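Local coordinates for protein nuclease NucT (PDB 6EHI) that is a nuclease of the PLD-like family, built on a mixed beta sheet packed against helices, at residues 60-65 and 84-89; 35-40 and 150-155. The protein carries 1 engineered substitution. One frame throughout, in Å; residues are numbered along the deposited sequence.

Contact 1. Residues 60-65 and 84-89; sequences VQIIYD and PNTKVC
V60 and T86 are the first of four bridged pairs that join strands 59-65 and 86-91 as parallel neighbours in the mixed sheet of this PLD-like domain; Q61-K87, I62-V88 and I63-C89 follow. Five backbone hydrogen bonds carry the ladder. V60 N gives an almost straight bond to N85 O (2.9 Å), K87 N binds V60 O, I62 N binds K87 O, C89 N reaches I62 O at a longer 3.1 Å, and Y64 N closes the series on C89 O (2.9 Å). Even-numbered residues of 60-65 bond on this side, while the odd ones, Q61 and I63, turn their backbone to strand 33-38. CA-H...O contacts run between the bonds, among them Q61 CA to K87 O (3.3 Å). Within 84-89, at the start of the ladder, T86 OG1 hydrogen-bonds P84 O (3.0 Å) from above the carbonyl plane.

Apolar packing differs on the two faces. On one, V60 and T86 stand side by side, CG1 of V60 being 4.0 Å from CG2 of T86, and the Y64 ring leans obliquely over to V88, its CE1 meeting V88 CB at 4.0 Å. C89 O lies in the ring plane at the edge of Y64, whose OH is bonded beyond the strands to T76. On the other, I63 CG1 touches C89 SG at 3.8 Å. The sulfur sits between its own backbone N and carbonyl carbon (chi1 67°) and forms the disulfide with C159.

The main chain thus fixes the register; V60, I62, Y64, T86 and V88 pack toward helices 44-54 and 77-80, while Q61 and I63 face helix 142-158. The disulfide ties strand 86-91 covalently to C159 near the C-terminus, and strand 59-65 is joined to it by the ladder.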
# COMPACT_ATOMS: atom_id res chain seq x y z
N VAL A 60 6.56 -9.37 19.57
CA VAL A 60 6.37 -9.21 18.17
C VAL A 60 5.29 -10.15 17.67
O VAL A 60 5.25 -11.34 18.01
CB VAL A 60 7.68 -9.49 17.46
CG1 VAL A 60 7.49 -9.33 15.98
CG2 VAL A 60 8.75 -8.58 17.98
N GLN A 61 4.39 -9.63 16.87
CA GLN A 61 3.33 -10.42 16.24
C GLN A 61 3.35 -10.10 14.73
O GLN A 61 3.50 -8.94 14.37
CB GLN A 61 2.00 -10.02 16.80
CG GLN A 61 1.89 -10.41 18.27
CD GLN A 61 0.66 -9.85 18.95
OE1 GLN A 61 0.34 -8.66 18.79
NE2 GLN A 61 -0.08 -10.72 19.67
N ILE A 62 3.34 -11.12 13.91
CA ILE A 62 3.40 -10.94 12.44
C ILE A 62 2.34 -11.77 11.80
O ILE A 62 2.37 -12.97 11.97
CB ILE A 62 4.78 -11.39 11.94
CG1 ILE A 62 5.88 -10.80 12.83
CG2 ILE A 62 4.97 -10.95 10.47
CD1 ILE A 62 7.27 -11.17 12.38
N ILE A 63 1.36 -11.15 11.14
CA ILE A 63 0.35 -11.82 10.28
C ILE A 63 0.86 -11.78 8.84
O ILE A 63 1.08 -10.68 8.31
CB ILE A 63 -1.03 -11.13 10.36
CG1 ILE A 63 -1.46 -10.96 11.83
CG2 ILE A 63 -1.99 -11.84 9.46
CD1 ILE A 63 -2.74 -10.18 12.10
N TYR A 64 1.17 -12.94 8.24
CA TYR A 64 1.56 -13.06 6.83
C TYR A 64 0.40 -13.47 5.93
O TYR A 64 -0.47 -14.34 6.33
CB TYR A 64 2.60 -14.12 6.73
CG TYR A 64 3.97 -13.94 7.32
CD1 TYR A 64 4.22 -14.07 8.73
CD2 TYR A 64 5.06 -13.55 6.50
CE1 TYR A 64 5.50 -13.95 9.25
CE2 TYR A 64 6.31 -13.39 7.03
CZ TYR A 64 6.54 -13.59 8.40
OH TYR A 64 7.79 -13.41 8.94
N ASP A 65 0.34 -13.01 4.68
CA ASP A 65 -0.60 -13.62 3.72
C ASP A 65 -0.43 -15.18 3.62
O ASP A 65 0.71 -15.68 3.51
CB ASP A 65 -0.50 -13.00 2.33
CG ASP A 65 -1.33 -13.70 1.28
OD1 ASP A 65 -2.53 -13.50 1.31
OD2 ASP A 65 -0.77 -14.47 0.41
N PRO A 84 12.10 -16.29 20.18
CA PRO A 84 11.56 -15.76 21.43
C PRO A 84 10.74 -14.48 21.25
O PRO A 84 11.11 -13.61 20.43
CB PRO A 84 12.82 -15.50 22.24
CG PRO A 84 13.63 -16.67 21.84
CD PRO A 84 13.48 -16.74 20.36
N ASN A 85 9.63 -14.42 21.97
CA ASN A 85 8.71 -13.28 22.02
C ASN A 85 8.03 -13.03 20.67
O ASN A 85 7.47 -11.97 20.49
CB ASN A 85 9.42 -11.99 22.52
CG ASN A 85 10.21 -12.22 23.81
OD1 ASN A 85 11.42 -11.95 23.90
ND2 ASN A 85 9.52 -12.66 24.81
N THR A 86 8.15 -13.96 19.73
CA THR A 86 7.64 -13.75 18.33
C THR A 86 6.53 -14.74 18.00
O THR A 86 6.70 -15.96 18.05
CB THR A 86 8.78 -13.76 17.32
OG1 THR A 86 9.80 -12.88 17.86
CG2 THR A 86 8.44 -13.22 15.94
N LYS A 87 5.37 -14.21 17.63
CA LYS A 87 4.17 -14.94 17.22
C LYS A 87 4.05 -14.71 15.72
O LYS A 87 3.95 -13.57 15.29
CB LYS A 87 2.89 -14.39 17.88
CG LYS A 87 1.65 -15.26 17.58
CD LYS A 87 0.34 -14.60 18.00
CE LYS A 87 -0.93 -15.38 17.68
NZ LYS A 87 -0.91 -16.77 18.22
N VAL A 88 4.06 -15.77 14.93
CA VAL A 88 3.79 -15.63 13.47
C VAL A 88 2.56 -16.43 13.13
O VAL A 88 2.29 -17.48 13.76
CB VAL A 88 4.99 -16.02 12.59
CG1 VAL A 88 6.21 -15.24 12.96
CG2 VAL A 88 5.22 -17.53 12.62
N CYS A 89 1.76 -15.98 12.16
CA CYS A 89 0.61 -16.70 11.75
C CYS A 89 0.22 -16.32 10.28
O CYS A 89 0.91 -15.47 9.69
CB CYS A 89 -0.50 -16.42 12.77
SG CYS A 89 -1.08 -14.68 12.73

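Contact 2. Residues 35-40 and 150-155; sequences KIAIYS and SYYQKM
Y152 anchors helix 142-158 on strand 33-38, an alpha/beta layer packing in the PLD-like fold, with the short segments crossing at 66° and their axes 10.0 Å apart. One hydrogen bond spans them: Y152 OH donates to I36 O at 2.8 Å, arriving from above the carbonyl plane, 48° out of it. The same oxygen also accepts the backbone N-H of I63, so a single carbonyl serves both the sheet and the helix. Because CG of Y152 is anti to the backbone N (chi1 -171°), the ring extends from the helix to the strand and brings its hydroxyl end to the backbone.

Contact with the ring is of two kinds. K35 lays its CB over one face, a CH-pi contact 3.9 Å from the ring centroid and offset toward the rim, while its CG and CD continue past CE2 and CD2. The backbone of I36 and A37 meets the ring at its edge instead, with A37 N 3.9 Å from Y152 CE1. Beyond the ring, the ammonium end of K35 is also engaged by Q61 of the adjoining strand, and it comes close to the side chain of Q153.

Apolar contacts finish the interface. A37 CB packs against Y152 CE1. I63 and I111 of the flanking strands touch Y152 as well, while on the helix Y151 meets the ring of Y14 of the second subunit, a tyrosine against which M155 also packs. Towards the strand, the CE methyl of M155 ends 4.2 Å from A37 CB.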
# COMPACT_ATOMS: atom_id res chain seq x y z
N LYS A 35 3.63 -4.93 16.00
CA LYS A 35 2.54 -5.61 15.40
C LYS A 35 2.60 -5.41 13.91
O LYS A 35 2.61 -4.28 13.41
CB LYS A 35 1.22 -5.10 15.97
CG LYS A 35 0.99 -5.43 17.50
CD LYS A 35 -0.24 -4.75 18.07
CE LYS A 35 -0.35 -4.98 19.56
NZ LYS A 35 -0.84 -6.37 19.78
N ILE A 36 2.64 -6.53 13.15
CA ILE A 36 2.89 -6.41 11.71
C ILE A 36 1.89 -7.24 10.97
O ILE A 36 1.57 -8.38 11.37
CB ILE A 36 4.28 -6.92 11.33
CG1 ILE A 36 5.35 -6.05 11.96
CG2 ILE A 36 4.50 -7.09 9.81
CD1 ILE A 36 6.74 -6.70 12.20
N ALA A 37 1.31 -6.68 9.90
CA ALA A 37 0.57 -7.47 8.90
C ALA A 37 1.21 -7.24 7.57
O ALA A 37 1.33 -6.07 7.20
CB ALA A 37 -0.85 -7.05 8.89
N ILE A 38 1.71 -8.28 6.92
CA ILE A 38 2.49 -8.14 5.69
C ILE A 38 2.14 -9.17 4.70
O ILE A 38 2.14 -10.34 5.00
CB ILE A 38 3.98 -8.14 6.05
CG1 ILE A 38 4.88 -7.77 4.86
CG2 ILE A 38 4.40 -9.39 6.82
CD1 ILE A 38 4.67 -6.36 4.36
N TYR A 39 1.92 -8.74 3.44
CA TYR A 39 1.64 -9.61 2.32
C TYR A 39 2.85 -10.47 1.99
O TYR A 39 2.79 -11.72 2.08
CB TYR A 39 1.17 -8.80 1.05
CG TYR A 39 1.00 -9.69 -0.12
CD1 TYR A 39 -0.16 -10.47 -0.26
CD2 TYR A 39 2.04 -9.84 -1.08
CE1 TYR A 39 -0.31 -11.34 -1.31
CE2 TYR A 39 1.90 -10.74 -2.11
CZ TYR A 39 0.71 -11.51 -2.18
OH TYR A 39 0.47 -12.39 -3.23
N SER A 40 3.98 -9.83 1.59
CA SER A 40 5.21 -10.55 1.27
C SER A 40 6.34 -9.93 2.09
O SER A 40 6.47 -8.71 2.14
CB SER A 40 5.53 -10.46 -0.24
OG SER A 40 6.89 -10.77 -0.52
N SER A 150 -6.99 -1.74 16.87
CA SER A 150 -8.24 -2.42 17.09
C SER A 150 -8.54 -3.49 16.07
O SER A 150 -8.95 -4.64 16.39
CB SER A 150 -9.41 -1.39 17.17
OG SER A 150 -10.63 -2.09 17.14
N TYR A 151 -8.31 -3.12 14.79
CA TYR A 151 -8.60 -4.07 13.78
C TYR A 151 -7.49 -5.08 13.70
O TYR A 151 -7.76 -6.11 13.21
CB TYR A 151 -8.84 -3.43 12.43
CG TYR A 151 -10.18 -2.69 12.34
CD1 TYR A 151 -11.33 -3.37 12.21
CD2 TYR A 151 -10.22 -1.33 12.39
CE1 TYR A 151 -12.56 -2.72 12.13
CE2 TYR A 151 -11.46 -0.64 12.35
CZ TYR A 151 -12.60 -1.36 12.20
OH TYR A 151 -13.89 -0.85 12.13
N TYR A 152 -6.30 -4.72 14.10
CA TYR A 152 -5.19 -5.69 14.13
C TYR A 152 -5.58 -6.90 15.03
O TYR A 152 -5.42 -8.08 14.67
CB TYR A 152 -3.90 -5.05 14.59
CG TYR A 152 -2.74 -6.03 14.40
CD1 TYR A 152 -2.05 -6.12 13.21
CD2 TYR A 152 -2.41 -6.92 15.39
CE1 TYR A 152 -1.00 -7.03 13.06
CE2 TYR A 152 -1.35 -7.80 15.25
CZ TYR A 152 -0.63 -7.87 14.07
OH TYR A 152 0.40 -8.78 13.90
N GLN A 153 -6.07 -6.60 16.20
CA GLN A 153 -6.59 -7.65 17.12
C GLN A 153 -7.65 -8.52 16.56
O GLN A 153 -7.59 -9.74 16.74
CB GLN A 153 -7.09 -6.97 18.41
CG GLN A 153 -5.96 -6.35 19.22
CD GLN A 153 -4.78 -7.27 19.51
OE1 GLN A 153 -4.90 -8.21 20.27
NE2 GLN A 153 -3.65 -7.03 18.86
N LYS A 154 -8.57 -7.94 15.77
CA LYS A 154 -9.59 -8.72 15.07
C LYS A 154 -8.95 -9.62 14.00
O LYS A 154 -9.27 -10.81 13.91
CB LYS A 154 -10.65 -7.82 14.38
CG LYS A 154 -11.64 -7.15 15.35
CD LYS A 154 -12.90 -6.59 14.70
CE LYS A 154 -13.57 -7.44 13.62
NZ LYS A 154 -14.62 -8.41 14.04
N MET A 155 -7.99 -9.05 13.24
CA MET A 155 -7.23 -9.88 12.31
C MET A 155 -6.55 -11.06 13.02
O MET A 155 -6.49 -12.20 12.43
CB MET A 155 -6.20 -9.05 11.56
CG MET A 155 -6.97 -8.11 10.64
SD MET A 155 -5.84 -6.93 9.83
CE MET A 155 -4.97 -8.02 8.74

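Both contacts are largely buried and share one sheet, in which strands 59-65 and 33-38 are neighbours. Contact 1 is built within the sheet, mainly by repeated main-chain bonds, and N85 and K87 of 84-89 are exposed. Contact 2 joins the sheet to helix 142-158, relying on side chains and one tyrosine hydroxyl, and borders the second subunit through the helix. They meet directly: Q61 OE1 is 2.8 Å from K35 NZ, a probable hydrogen bond, and I63 CG1 packs 3.5 Å from Y152 OH. The face of contact 1 carrying Q61 and I63 is therefore the one the helix of contact 2 covers.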